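Local atomic coordinates of uncharacterized protein (Streptococcus mutans, PDB entry 3L7Y), a protein that probably acts as a magnesium-dependent phosphatase of the haloacid dehalogenase-like hydrolase superfamily, although its natural substrate is not known. Residues K38-D43 with H246-G251; R73-S78 with T97-N102; A124-F129 with Y204-R209. All blocks are in the same frame, centred on the assembly; numbering follows the deposited sequence.

Contact 1: K38-D43 with H246-G251; sequences KVIATD and HLMAFG. With MG (magnesium ion), chain B.
The Phe250 ring meets the neighbouring strand with its rim: Ile40 CG2 lies in the ring plane, 4.0 Å from Phe250 CE1, and the carbonyl oxygen of Ala41 sits near the same plane. Tyr267, from the next strand, meets the Phe250 ring with its plane roughly parallel, and helix 291-301 packs on this side of the sheet through Val292 and Val295. At the start of the pairing a second flat group, the His246 imidazole, carries Lys38 CD over one face, displaced toward the rim; the lysine, extended beyond CG, runs beside it, while His246 ND1 accepts a bond from Thr243 N.

Between these rings the backbones pair in parallel. Met248 N binds Val39 O at 3.0 Å, Ala41 N binds Met248 O at 2.8 Å, and Asp43 N closes the ladder on Phe250 O at 3.0 Å. On the sheet face of Val39 and Ala41, beneath helix 229-239, Val39 CG2 presses tightly on Leu247 CD1 (3.4 Å).

Past the last rung, Asp43 holds CG anti to its own N (chi1 179°), which carries the carboxylate forward beyond the strand end. Its OD2 binds the magnesium ion at 2.4 Å, with Asp45 O, Asp252 and four waters completing the shell. With OD2 shared by the cation and Thr47 and OD1 paired with Lys229, both oxygens are gripped, which probably fixes the carboxylate's rotation and presents OD2 to the metal.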
ATOM      1  N   LYS A  38      -1.212  -2.677  20.919  1.00 22.39           N
ATOM      2  CA  LYS A  38      -0.979  -1.233  21.043  1.00 20.13           C
ATOM      3  C   LYS A  38      -1.013  -0.489  19.703  1.00 18.78           C
ATOM      4  O   LYS A  38      -1.227   0.722  19.651  1.00 25.24           O
ATOM      5  CB  LYS A  38       0.329  -0.971  21.790  1.00 25.65           C
ATOM      6  CG  LYS A  38       0.272  -1.502  23.225  1.00 38.94           C
ATOM      7  CD  LYS A  38       1.542  -1.259  24.020  1.00 45.07           C
ATOM      8  CE  LYS A  38       1.477  -2.012  25.355  1.00 46.43           C
ATOM      9  NZ  LYS A  38       2.551  -1.595  26.298  1.00 42.75           N
ATOM     10  N   VAL A  39      -0.793  -1.211  18.615  1.00 15.50           N
ATOM     11  CA  VAL A  39      -0.982  -0.633  17.291  1.00 15.81           C
ATOM     12  C   VAL A  39      -1.733  -1.611  16.408  1.00 19.13           C
ATOM     13  O   VAL A  39      -1.505  -2.825  16.470  1.00 15.84           O
ATOM     14  CB  VAL A  39       0.340  -0.072  16.663  1.00 19.88           C
ATOM     15  CG1 VAL A  39       1.563  -0.490  17.459  1.00 24.07           C
ATOM     16  CG2 VAL A  39       0.449  -0.400  15.172  1.00 16.52           C
ATOM     17  N   ILE A  40      -2.689  -1.076  15.657  1.00 11.79           N
ATOM     18  CA  ILE A  40      -3.496  -1.856  14.735  1.00 11.63           C
ATOM     19  C   ILE A  40      -3.256  -1.278  13.345  1.00 16.68           C
ATOM     20  O   ILE A  40      -3.462  -0.087  13.118  1.00 14.79           O
ATOM     21  CB  ILE A  40      -4.987  -1.739  15.064  1.00 12.63           C
ATOM     22  CG1 ILE A  40      -5.285  -2.263  16.477  1.00 17.75           C
ATOM     23  CG2 ILE A  40      -5.840  -2.478  14.014  1.00 14.44           C
ATOM     24  CD1 ILE A  40      -6.742  -2.148  16.859  1.00 17.29           C
ATOM     25  N   ALA A  41      -2.823  -2.121  12.419  1.00 16.94           N
ATOM     26  CA  ALA A  41      -2.469  -1.670  11.079  1.00 12.68           C
ATOM     27  C   ALA A  41      -3.284  -2.433  10.073  1.00 10.63           C
ATOM     28  O   ALA A  41      -3.375  -3.647  10.142  1.00 15.82           O
ATOM     29  CB  ALA A  41      -0.969  -1.897  10.821  1.00 10.36           C
ATOM     30  N   THR A  42      -3.890  -1.735   9.130  1.00 14.61           N
ATOM     31  CA  THR A  42      -4.663  -2.447   8.131  1.00 12.61           C
ATOM     32  C   THR A  42      -4.397  -2.021   6.701  1.00 16.02           C
ATOM     33  O   THR A  42      -4.295  -0.828   6.380  1.00 14.70           O
ATOM     34  CB  THR A  42      -6.162  -2.311   8.379  1.00 11.08           C
ATOM     35  OG1 THR A  42      -6.867  -3.169   7.477  1.00 15.04           O
ATOM     36  CG2 THR A  42      -6.603  -0.874   8.147  1.00 11.38           C
ATOM     37  N   ASP A  43      -4.317  -3.016   5.832  1.00 17.12           N
ATOM     38  CA  ASP A  43      -4.390  -2.761   4.407  1.00 15.86           C
ATOM     39  C   ASP A  43      -5.773  -2.172   4.084  1.00 16.07           C
ATOM     40  O   ASP A  43      -6.707  -2.314   4.884  1.00 10.78           O
ATOM     41  CB  ASP A  43      -4.176  -4.061   3.658  1.00 16.86           C
ATOM     42  CG  ASP A  43      -4.261  -3.884   2.177  1.00 22.11           C
ATOM     43  OD1 ASP A  43      -3.865  -2.800   1.692  1.00 17.15           O
ATOM     44  OD2 ASP A  43      -4.740  -4.817   1.511  1.00 22.43           O
ATOM     45  N   HIS A 246       3.058  -6.344  20.107  1.00 21.32           N
ATOM     46  CA  HIS A 246       1.897  -5.483  20.321  1.00 21.04           C
ATOM     47  C   HIS A 246       1.214  -5.124  19.007  1.00 16.20           C
ATOM     48  O   HIS A 246       0.254  -4.346  18.979  1.00 18.91           O
ATOM     49  CB  HIS A 246       2.321  -4.179  21.003  1.00 29.15           C
ATOM     50  CG  HIS A 246       3.353  -4.363  22.071  1.00 46.21           C
ATOM     51  ND1 HIS A 246       4.650  -3.913  21.940  1.00 49.02           N
ATOM     52  CD2 HIS A 246       3.279  -4.951  23.289  1.00 41.65           C
ATOM     53  CE1 HIS A 246       5.328  -4.209  23.034  1.00 50.73           C
ATOM     54  NE2 HIS A 246       4.519  -4.838  23.868  1.00 47.77           N
ATOM     55  N   LEU A 247       1.730  -5.657  17.912  1.00 15.88           N
ATOM     56  CA  LEU A 247       1.190  -5.323  16.598  1.00 19.21           C
ATOM     57  C   LEU A 247       0.076  -6.278  16.157  1.00 19.03           C
ATOM     58  O   LEU A 247       0.244  -7.498  16.168  1.00 13.59           O
ATOM     59  CB  LEU A 247       2.315  -5.254  15.554  1.00 12.36           C
ATOM     60  CG  LEU A 247       1.879  -4.867  14.139  1.00 12.38           C
ATOM     61  CD1 LEU A 247       1.179  -3.504  14.138  1.00 19.70           C
ATOM     62  CD2 LEU A 247       3.065  -4.838  13.194  1.00 14.22           C
ATOM     63  N   MET A 248      -1.074  -5.711  15.817  1.00 14.98           N
ATOM     64  CA  MET A 248      -2.114  -6.442  15.115  1.00 14.99           C
ATOM     65  C   MET A 248      -2.203  -5.849  13.710  1.00 12.53           C
ATOM     66  O   MET A 248      -2.205  -4.628  13.563  1.00 10.73           O
ATOM     67  CB  MET A 248      -3.453  -6.302  15.844  1.00 12.39           C
ATOM     68  CG  MET A 248      -4.663  -6.810  15.063  1.00 11.24           C
ATOM     69  SD  MET A 248      -6.232  -6.399  15.884  1.00 16.47           S
ATOM     70  CE  MET A 248      -6.228  -7.643  17.175  1.00 19.97           C
ATOM     71  N   ALA A 249      -2.270  -6.702  12.689  1.00 12.53           N
ATOM     72  CA  ALA A 249      -2.223  -6.253  11.300  1.00 18.31           C
ATOM     73  C   ALA A 249      -3.083  -7.114  10.382  1.00 17.10           C
ATOM     74  O   ALA A 249      -3.152  -8.332  10.559  1.00 11.53           O
ATOM     75  CB  ALA A 249      -0.786  -6.243  10.806  1.00 24.93           C
ATOM     76  N   PHE A 250      -3.727  -6.472   9.405  1.00 10.12           N
ATOM     77  CA  PHE A 250      -4.615  -7.133   8.444  1.00 13.18           C
ATOM     78  C   PHE A 250      -4.145  -6.928   7.005  1.00 14.95           C
ATOM     79  O   PHE A 250      -3.750  -5.838   6.655  1.00 13.30           O
ATOM     80  CB  PHE A 250      -6.031  -6.554   8.550  1.00 13.96           C
ATOM     81  CG  PHE A 250      -6.644  -6.683   9.920  1.00 10.87           C
ATOM     82  CD1 PHE A 250      -6.393  -5.728  10.889  1.00 11.06           C
ATOM     83  CD2 PHE A 250      -7.470  -7.757  10.222  1.00 11.02           C
ATOM     84  CE1 PHE A 250      -6.946  -5.825  12.147  1.00 11.53           C
ATOM     85  CE2 PHE A 250      -8.043  -7.875  11.485  1.00 11.34           C
ATOM     86  CZ  PHE A 250      -7.775  -6.912  12.453  1.00 13.89           C
ATOM     87  N   GLY A 251      -4.223  -7.959   6.167  1.00  9.68           N
ATOM     88  CA  GLY A 251      -3.840  -7.827   4.771  1.00  9.45           C
ATOM     89  C   GLY A 251      -4.515  -8.879   3.911  1.00 21.43           C
ATOM     90  O   GLY A 251      -5.095  -9.844   4.435  1.00 16.20           O
TER
HETATM   91 MG    MG B 271      -5.022  -5.262  -0.873  1.00  9.48          MG
HETATM   92  O   HOH W   1      -4.412  -2.870  -1.593  1.00 43.01           O
HETATM   93  O   HOH W   2      -3.838  -5.600  -3.039  1.00 38.92           O
HETATM   94  O   HOH W   3      -2.617  -5.453  -0.389  1.00 16.37           O
HETATM   95  O   HOH W   4      -6.231  -6.525  -2.628  1.00 25.16           O

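Contact 2: R73-S78 with T97-N102; sequences RFVVAS and TFVGEN
Thr97 opens the pairing by giving its N-H to Phe74 O (3.2 Å from Thr97 N) and taking that of Val76 on its own carbonyl, a Val76 N to Thr97 O distance of 2.8 Å. Its CB rests beside Val75 CG2, and its hydroxyl bonds Ser108 in strand 105-108. Phe98 turns to the opposite sheet face, where CD1 and CE1 run alongside Val76; CD1 comes within 3.7 Å of Val76 CB, and Tyr82 meets the ring edge-to-face. At Val99 the N-H points almost straight at Val76 O (178° at hydrogen), and Val99 O receives Ser78 N at 2.8 Å. With CG2 anti to its carbonyl carbon, Val99 brings that methyl to Val75 CG1 (3.9 Å), beneath Ala232 and Leu236 of helix 229-239. Gly100 adds a CA-H...O contact to Ser78 O, and the chain then turns through Glu101, salt-bridged to Lys184. Asn102 N finally donates to Ser78 O at 3.0 Å, tilted 29° from the carbonyl plane, while its side-chain amide reaches Asp221 and Asn255. Strand 73-77, helix 82-86 and strand 97-100 form a beta-alpha-beta unit of the Rossmann-like HAD core, with the Ser78 side chain, OG bonded to Asn80 N, about 7 Å from the magnesium ion (nearest atoms).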
ATOM      1  N   ARG A  73      -3.040   2.755  18.847  1.00 21.58           N
ATOM      2  CA  ARG A  73      -2.790   3.478  17.603  1.00 29.00           C
ATOM      3  C   ARG A  73      -3.389   2.781  16.381  1.00 27.83           C
ATOM      4  O   ARG A  73      -3.376   1.557  16.292  1.00 19.74           O
ATOM      5  CB  ARG A  73      -1.287   3.671  17.401  1.00 27.35           C
ATOM      6  CG  ARG A  73      -0.777   5.057  17.751  1.00 36.45           C
ATOM      7  CD  ARG A  73      -0.223   5.145  19.155  1.00 43.57           C
ATOM      8  NE  ARG A  73       0.875   6.112  19.227  1.00 44.66           N
ATOM      9  CZ  ARG A  73       1.541   6.407  20.340  1.00 38.32           C
ATOM     10  NH1 ARG A  73       1.221   5.817  21.485  1.00 31.84           N
ATOM     11  NH2 ARG A  73       2.529   7.293  20.308  1.00 33.94           N
ATOM     12  N   PHE A  74      -3.928   3.561  15.448  1.00 17.85           N
ATOM     13  CA  PHE A  74      -4.522   2.983  14.248  1.00 12.67           C
ATOM     14  C   PHE A  74      -3.788   3.448  13.000  1.00 22.25           C
ATOM     15  O   PHE A  74      -3.649   4.650  12.759  1.00 17.44           O
ATOM     16  CB  PHE A  74      -6.025   3.287  14.141  1.00 14.05           C
ATOM     17  CG  PHE A  74      -6.716   2.533  13.029  1.00 14.78           C
ATOM     18  CD1 PHE A  74      -7.247   1.268  13.248  1.00 15.55           C
ATOM     19  CD2 PHE A  74      -6.811   3.085  11.752  1.00 23.30           C
ATOM     20  CE1 PHE A  74      -7.867   0.575  12.214  1.00 17.12           C
ATOM     21  CE2 PHE A  74      -7.436   2.396  10.714  1.00 17.19           C
ATOM     22  CZ  PHE A  74      -7.958   1.138  10.944  1.00 16.68           C
ATOM     23  N   VAL A  75      -3.323   2.481  12.220  1.00 22.96           N
ATOM     24  CA  VAL A  75      -2.469   2.746  11.066  1.00 19.33           C
ATOM     25  C   VAL A  75      -3.098   2.223   9.778  1.00 14.07           C
ATOM     26  O   VAL A  75      -3.439   1.050   9.670  1.00 15.43           O
ATOM     27  CB  VAL A  75      -1.078   2.089  11.258  1.00 19.40           C
ATOM     28  CG1 VAL A  75      -0.195   2.305  10.041  1.00 10.77           C
ATOM     29  CG2 VAL A  75      -0.402   2.605  12.535  1.00 17.53           C
ATOM     30  N   VAL A  76      -3.265   3.110   8.806  1.00 11.35           N
ATOM     31  CA  VAL A  76      -3.690   2.726   7.476  1.00 11.15           C
ATOM     32  C   VAL A  76      -2.432   2.434   6.639  1.00 14.97           C
ATOM     33  O   VAL A  76      -1.592   3.309   6.477  1.00 16.38           O
ATOM     34  CB  VAL A  76      -4.521   3.866   6.848  1.00 15.32           C
ATOM     35  CG1 VAL A  76      -4.871   3.569   5.409  1.00 11.30           C
ATOM     36  CG2 VAL A  76      -5.778   4.112   7.675  1.00 17.29           C
ATOM     37  N   ALA A  77      -2.284   1.202   6.147  1.00 10.35           N
ATOM     38  CA  ALA A  77      -1.064   0.792   5.439  1.00  9.91           C
ATOM     39  C   ALA A  77      -1.370   0.287   4.030  1.00 20.24           C
ATOM     40  O   ALA A  77      -1.863  -0.826   3.858  1.00 21.94           O
ATOM     41  CB  ALA A  77      -0.306  -0.274   6.241  1.00 14.79           C
ATOM     42  N   SER A  78      -1.065   1.101   3.021  1.00 16.91           N
ATOM     43  CA  SER A  78      -1.539   0.821   1.672  1.00  9.53           C
ATOM     44  C   SER A  78      -0.492   1.172   0.602  1.00 14.95           C
ATOM     45  O   SER A  78       0.391   1.999   0.824  1.00 14.69           O
ATOM     46  CB  SER A  78      -2.851   1.588   1.428  1.00 20.44           C
ATOM     47  OG  SER A  78      -3.321   1.459   0.091  1.00 14.32           O
ATOM     48  N   THR A  97      -2.584   7.422  11.598  1.00 17.77           N
ATOM     49  CA  THR A  97      -1.295   7.370  10.931  1.00 15.89           C
ATOM     50  C   THR A  97      -1.478   6.648   9.609  1.00 16.22           C
ATOM     51  O   THR A  97      -2.198   5.650   9.533  1.00 12.84           O
ATOM     52  CB  THR A  97      -0.249   6.631  11.768  1.00 16.41           C
ATOM     53  OG1 THR A  97      -0.023   7.344  12.986  1.00 16.78           O
ATOM     54  CG2 THR A  97       1.077   6.500  10.983  1.00 11.59           C
ATOM     55  N   PHE A  98      -0.823   7.156   8.574  1.00 14.68           N
ATOM     56  CA  PHE A  98      -0.956   6.614   7.233  1.00 12.52           C
ATOM     57  C   PHE A  98       0.392   6.153   6.709  1.00 10.80           C
ATOM     58  O   PHE A  98       1.374   6.893   6.770  1.00 10.78           O
ATOM     59  CB  PHE A  98      -1.478   7.700   6.288  1.00 16.81           C
ATOM     60  CG  PHE A  98      -2.929   8.049   6.482  1.00 11.93           C
ATOM     61  CD1 PHE A  98      -3.908   7.386   5.776  1.00 15.29           C
ATOM     62  CD2 PHE A  98      -3.304   9.059   7.338  1.00 12.42           C
ATOM     63  CE1 PHE A  98      -5.241   7.714   5.926  1.00 16.01           C
ATOM     64  CE2 PHE A  98      -4.635   9.391   7.495  1.00 22.94           C
ATOM     65  CZ  PHE A  98      -5.605   8.715   6.785  1.00 12.85           C
ATOM     66  N   VAL A  99       0.440   4.930   6.202  1.00 12.10           N
ATOM     67  CA  VAL A  99       1.604   4.458   5.454  1.00 12.09           C
ATOM     68  C   VAL A  99       1.146   4.307   4.009  1.00 14.41           C
ATOM     69  O   VAL A  99       0.327   3.423   3.703  1.00 14.00           O
ATOM     70  CB  VAL A  99       2.118   3.095   5.996  1.00 14.17           C
ATOM     71  CG1 VAL A  99       3.280   2.562   5.132  1.00 11.92           C
ATOM     72  CG2 VAL A  99       2.551   3.234   7.448  1.00 12.81           C
ATOM     73  N   GLY A 100       1.629   5.190   3.130  1.00  9.78           N
ATOM     74  CA  GLY A 100       1.285   5.110   1.721  1.00  9.63           C
ATOM     75  C   GLY A 100       2.459   4.672   0.861  1.00 10.55           C
ATOM     76  O   GLY A 100       3.586   4.629   1.337  1.00 10.49           O
ATOM     77  N   GLU A 101       2.200   4.371  -0.410  1.00 15.17           N
ATOM     78  CA  GLU A 101       3.258   3.988  -1.356  1.00 15.40           C
ATOM     79  C   GLU A 101       3.956   2.685  -0.938  1.00  9.42           C
ATOM     80  O   GLU A 101       5.078   2.394  -1.367  1.00  8.82           O
ATOM     81  CB  GLU A 101       4.280   5.115  -1.530  1.00 12.37           C
ATOM     82  CG  GLU A 101       3.687   6.524  -1.666  1.00 14.43           C
ATOM     83  CD  GLU A 101       2.973   6.780  -2.983  1.00 16.52           C
ATOM     84  OE1 GLU A 101       3.133   5.990  -3.928  1.00 23.63           O
ATOM     85  OE2 GLU A 101       2.244   7.792  -3.068  1.00 21.62           O
ATOM     86  N   ASN A 102       3.250   1.888  -0.137  1.00  8.50           N
ATOM     87  CA  ASN A 102       3.779   0.660   0.480  1.00 15.16           C
ATOM     88  C   ASN A 102       4.760   0.913   1.601  1.00 19.70           C
ATOM     89  O   ASN A 102       5.187  -0.034   2.278  1.00 14.55           O
ATOM     90  CB  ASN A 102       4.408  -0.297  -0.541  1.00 12.10           C
ATOM     91  CG  ASN A 102       3.420  -0.770  -1.584  1.00 14.13           C
ATOM     92  OD1 ASN A 102       2.451  -1.458  -1.276  1.00 14.88           O
ATOM     93  ND2 ASN A 102       3.656  -0.391  -2.830  1.00 14.99           N
TER

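Contact 3: A124-F129 with Y204-R209; sequences ASIIYF and YKTSQR
Phe129 and Tyr204 stack face to face, with ring centroids 4.1 Å apart and planes inclined by 20°. The two side chains slide past each other from opposite directions. Phe129 has CG anti to the backbone N (chi1 173°), which lays its ring along Tyr204. Phe129 CG lies over the centre of the tyrosine ring, whereas Tyr204 CD1 lies toward the rim of the phenylalanine; the closest carbons are Phe129 CD1 and Tyr204 CE1, at 3.4 Å. Phe129 CB adds a CH-pi contact over the same tyrosine face. On the other face of Tyr204 the aliphatic CG of Lys205 settles near the rim, leaving the phenol ring between a helix side chain and its own sequence neighbour.

Ser125 approaches the edge of that ring, its OG 3.4 Å from Tyr204 CE2 and also against Lys205 CE and Thr206 CG2. No direct hydrogen bond joins the two segments; instead a water bridges them, 2.6 Å from Tyr204 OH and donating to Ser125 O at 3.0 Å. One residue further along the helix, Ile126 CD1 meets Tyr204 CD2 and, at 3.7 Å, Thr206 OG1.

These residues belong to the cap domain of this HAD-family protein, where helix 120-133 meets the connection between helix 194-202 and strand 210-214. A type I beta turn from Tyr204 to Ser207 shapes that connection, closed by Ser207 N to Tyr204 O at 2.9 Å. Further out, Ser207 OG bonds Ala202 O at the end of helix 194-202, Ile126 packs on Leu185 of the underlying sheet, and Arg209 makes a salt bridge to Asp122, tying the connection back to helix 120-133.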
ATOM      1  N   ALA A 124      14.593   6.688 -14.423  1.00  7.81           N
ATOM      2  CA  ALA A 124      14.759   6.797 -15.861  1.00  9.10           C
ATOM      3  C   ALA A 124      15.276   5.472 -16.380  1.00 14.67           C
ATOM      4  O   ALA A 124      14.888   5.002 -17.449  1.00  7.40           O
ATOM      5  CB  ALA A 124      15.732   7.926 -16.201  1.00 11.32           C
ATOM      6  N   SER A 125      16.142   4.840 -15.598  1.00 19.35           N
ATOM      7  CA  SER A 125      16.760   3.608 -16.063  1.00 18.82           C
ATOM      8  C   SER A 125      15.805   2.393 -16.047  1.00 15.36           C
ATOM      9  O   SER A 125      15.790   1.618 -16.999  1.00 12.13           O
ATOM     10  CB  SER A 125      18.069   3.347 -15.314  1.00 12.21           C
ATOM     11  OG  SER A 125      18.411   1.978 -15.379  1.00 27.32           O
ATOM     12  N   ILE A 126      15.010   2.228 -14.990  1.00 12.29           N
ATOM     13  CA  ILE A 126      14.051   1.113 -14.956  1.00  9.32           C
ATOM     14  C   ILE A 126      12.946   1.337 -15.995  1.00  9.18           C
ATOM     15  O   ILE A 126      12.414   0.389 -16.558  1.00 10.56           O
ATOM     16  CB  ILE A 126      13.398   0.922 -13.566  1.00 11.97           C
ATOM     17  CG1 ILE A 126      12.687  -0.448 -13.480  1.00  6.29           C
ATOM     18  CG2 ILE A 126      12.386   2.026 -13.303  1.00  7.47           C
ATOM     19  CD1 ILE A 126      13.605  -1.614 -13.502  1.00  7.69           C
ATOM     20  N   ILE A 127      12.615   2.602 -16.259  1.00 14.96           N
ATOM     21  CA  ILE A 127      11.630   2.931 -17.290  1.00  9.93           C
ATOM     22  C   ILE A 127      12.114   2.522 -18.675  1.00 15.27           C
ATOM     23  O   ILE A 127      11.360   1.924 -19.469  1.00  9.43           O
ATOM     24  CB  ILE A 127      11.278   4.439 -17.296  1.00 16.51           C
ATOM     25  CG1 ILE A 127      10.350   4.775 -16.124  1.00 21.56           C
ATOM     26  CG2 ILE A 127      10.617   4.840 -18.609  1.00 18.67           C
ATOM     27  CD1 ILE A 127       9.980   6.250 -16.042  1.00 15.48           C
ATOM     28  N   TYR A 128      13.371   2.846 -18.964  1.00 16.11           N
ATOM     29  CA  TYR A 128      13.954   2.524 -20.266  1.00 18.99           C
ATOM     30  C   TYR A 128      13.963   1.008 -20.444  1.00 15.47           C
ATOM     31  O   TYR A 128      13.672   0.478 -21.513  1.00 11.62           O
ATOM     32  CB  TYR A 128      15.375   3.072 -20.369  1.00 22.05           C
ATOM     33  CG  TYR A 128      16.056   2.702 -21.659  1.00 25.98           C
ATOM     34  CD1 TYR A 128      15.898   3.477 -22.794  1.00 37.02           C
ATOM     35  CD2 TYR A 128      16.841   1.559 -21.748  1.00 34.30           C
ATOM     36  CE1 TYR A 128      16.514   3.132 -23.989  1.00 42.28           C
ATOM     37  CE2 TYR A 128      17.459   1.206 -22.928  1.00 37.52           C
ATOM     38  CZ  TYR A 128      17.294   1.996 -24.045  1.00 41.23           C
ATOM     39  OH  TYR A 128      17.907   1.647 -25.224  1.00 49.20           O
ATOM     40  N   PHE A 129      14.277   0.312 -19.362  1.00 13.75           N
ATOM     41  CA  PHE A 129      14.326  -1.133 -19.381  1.00 12.60           C
ATOM     42  C   PHE A 129      12.939  -1.750 -19.642  1.00 13.73           C
ATOM     43  O   PHE A 129      12.802  -2.641 -20.468  1.00 14.40           O
ATOM     44  CB  PHE A 129      14.895  -1.630 -18.054  1.00 15.98           C
ATOM     45  CG  PHE A 129      14.840  -3.096 -17.904  1.00 12.55           C
ATOM     46  CD1 PHE A 129      15.672  -3.907 -18.655  1.00 15.32           C
ATOM     47  CD2 PHE A 129      13.954  -3.681 -17.013  1.00 19.15           C
ATOM     48  CE1 PHE A 129      15.616  -5.296 -18.518  1.00 22.26           C
ATOM     49  CE2 PHE A 129      13.898  -5.055 -16.867  1.00 17.61           C
ATOM     50  CZ  PHE A 129      14.729  -5.867 -17.621  1.00 16.72           C
ATOM     51  N   TYR A 204      17.866  -6.610 -12.665  1.00  9.51           N
ATOM     52  CA  TYR A 204      18.358  -5.477 -13.457  1.00 12.68           C
ATOM     53  C   TYR A 204      19.390  -4.644 -12.695  1.00 11.64           C
ATOM     54  O   TYR A 204      19.522  -4.769 -11.485  1.00 14.73           O
ATOM     55  CB  TYR A 204      17.186  -4.590 -13.909  1.00 16.89           C
ATOM     56  CG  TYR A 204      17.568  -3.561 -14.964  1.00 15.33           C
ATOM     57  CD1 TYR A 204      18.207  -3.952 -16.136  1.00 14.61           C
ATOM     58  CD2 TYR A 204      17.295  -2.209 -14.784  1.00 13.73           C
ATOM     59  CE1 TYR A 204      18.564  -3.033 -17.102  1.00 18.91           C
ATOM     60  CE2 TYR A 204      17.647  -1.272 -15.750  1.00 12.30           C
ATOM     61  CZ  TYR A 204      18.274  -1.696 -16.909  1.00 17.47           C
ATOM     62  OH  TYR A 204      18.631  -0.791 -17.876  1.00 27.37           O
ATOM     63  N   LYS A 205      20.111  -3.776 -13.400  1.00 10.57           N
ATOM     64  CA  LYS A 205      21.168  -3.003 -12.756  1.00  5.63           C
ATOM     65  C   LYS A 205      20.672  -2.085 -11.626  1.00  9.21           C
ATOM     66  O   LYS A 205      21.455  -1.670 -10.776  1.00 11.03           O
ATOM     67  CB  LYS A 205      21.979  -2.207 -13.795  1.00 10.78           C
ATOM     68  CG  LYS A 205      21.185  -1.140 -14.568  1.00 10.58           C
ATOM     69  CD  LYS A 205      22.050  -0.473 -15.673  1.00 17.56           C
ATOM     70  CE  LYS A 205      21.289   0.644 -16.369  1.00 27.49           C
ATOM     71  NZ  LYS A 205      22.086   1.312 -17.450  1.00 32.05           N
ATOM     72  N   THR A 206      19.385  -1.752 -11.610  1.00  8.63           N
ATOM     73  CA  THR A 206      18.856  -0.915 -10.523  1.00 10.01           C
ATOM     74  C   THR A 206      18.528  -1.736  -9.272  1.00 13.37           C
ATOM     75  O   THR A 206      17.909  -1.243  -8.333  1.00 15.04           O
ATOM     76  CB  THR A 206      17.598  -0.128 -10.967  1.00 13.11           C
ATOM     77  OG1 THR A 206      16.678  -1.019 -11.596  1.00  9.40           O
ATOM     78  CG2 THR A 206      17.979   0.979 -11.980  1.00  6.23           C
ATOM     79  N   SER A 207      18.960  -2.988  -9.272  1.00 12.32           N
ATOM     80  CA  SER A 207      18.550  -3.966  -8.264  1.00 12.59           C
ATOM     81  C   SER A 207      18.643  -3.531  -6.804  1.00 14.47           C
ATOM     82  O   SER A 207      17.781  -3.877  -6.002  1.00 15.58           O
ATOM     83  CB  SER A 207      19.327  -5.264  -8.446  1.00 22.40           C
ATOM     84  OG  SER A 207      18.813  -6.258  -7.583  1.00 26.15           O
ATOM     85  N   GLN A 208      19.684  -2.795  -6.438  1.00 11.13           N
ATOM     86  CA  GLN A 208      19.862  -2.472  -5.035  1.00 17.12           C
ATOM     87  C   GLN A 208      18.919  -1.358  -4.584  1.00 18.82           C
ATOM     88  O   GLN A 208      18.734  -1.134  -3.386  1.00 22.36           O
ATOM     89  CB  GLN A 208      21.303  -2.082  -4.748  1.00 19.67           C
ATOM     90  CG  GLN A 208      21.542  -0.601  -4.784  0.50 35.90           C
ATOM     91  CD  GLN A 208      22.827  -0.239  -4.091  1.00 56.15           C
ATOM     92  OE1 GLN A 208      23.098   0.932  -3.812  1.00 64.43           O
ATOM     93  NE2 GLN A 208      23.635  -1.253  -3.795  1.00 52.93           N
ATOM     94  N   ARG A 209      18.327  -0.671  -5.553  1.00 11.00           N
ATOM     95  CA  ARG A 209      17.494   0.497  -5.294  1.00 11.31           C
ATOM     96  C   ARG A 209      16.009   0.226  -5.534  1.00 12.79           C
ATOM     97  O   ARG A 209      15.169   0.740  -4.809  1.00 18.11           O
ATOM     98  CB  ARG A 209      17.925   1.658  -6.193  1.00 25.06           C
ATOM     99  CG  ARG A 209      19.403   2.000  -6.114  1.00 36.63           C
ATOM    100  CD  ARG A 209      19.666   3.031  -5.036  1.00 41.51           C
ATOM    101  NE  ARG A 209      21.087   3.349  -4.947  1.00 51.78           N
ATOM    102  CZ  ARG A 209      21.727   4.141  -5.802  1.00 61.07           C
ATOM    103  NH1 ARG A 209      21.071   4.696  -6.812  1.00 65.25           N
ATOM    104  NH2 ARG A 209      23.024   4.379  -5.648  1.00 58.96           N
TER
HETATM  105  O   HOH W   5      18.094   1.555 -18.866  1.00 30.30           O

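Contacts 1 and 2 are neighbouring seams of one mixed sheet, their centres 10 Å apart, joined where strand 39-42 hydrogen-bonds to strand 73-77 (Ile40 O to Val75 N, 2.7 Å). Contact 3 lies about 32 Å from contact 1 and 27 Å from contact 2, centre to centre, beside the second, six-stranded sheet. Along the chain, contact 1 closes a long loop that encloses both others, contact 2 first and contact 3 after it. The cap is therefore an insertion between strands of the core, as in many HAD enzymes, and the magnesium site at the core strand ends, near Ser78, lies on the side that the cap faces.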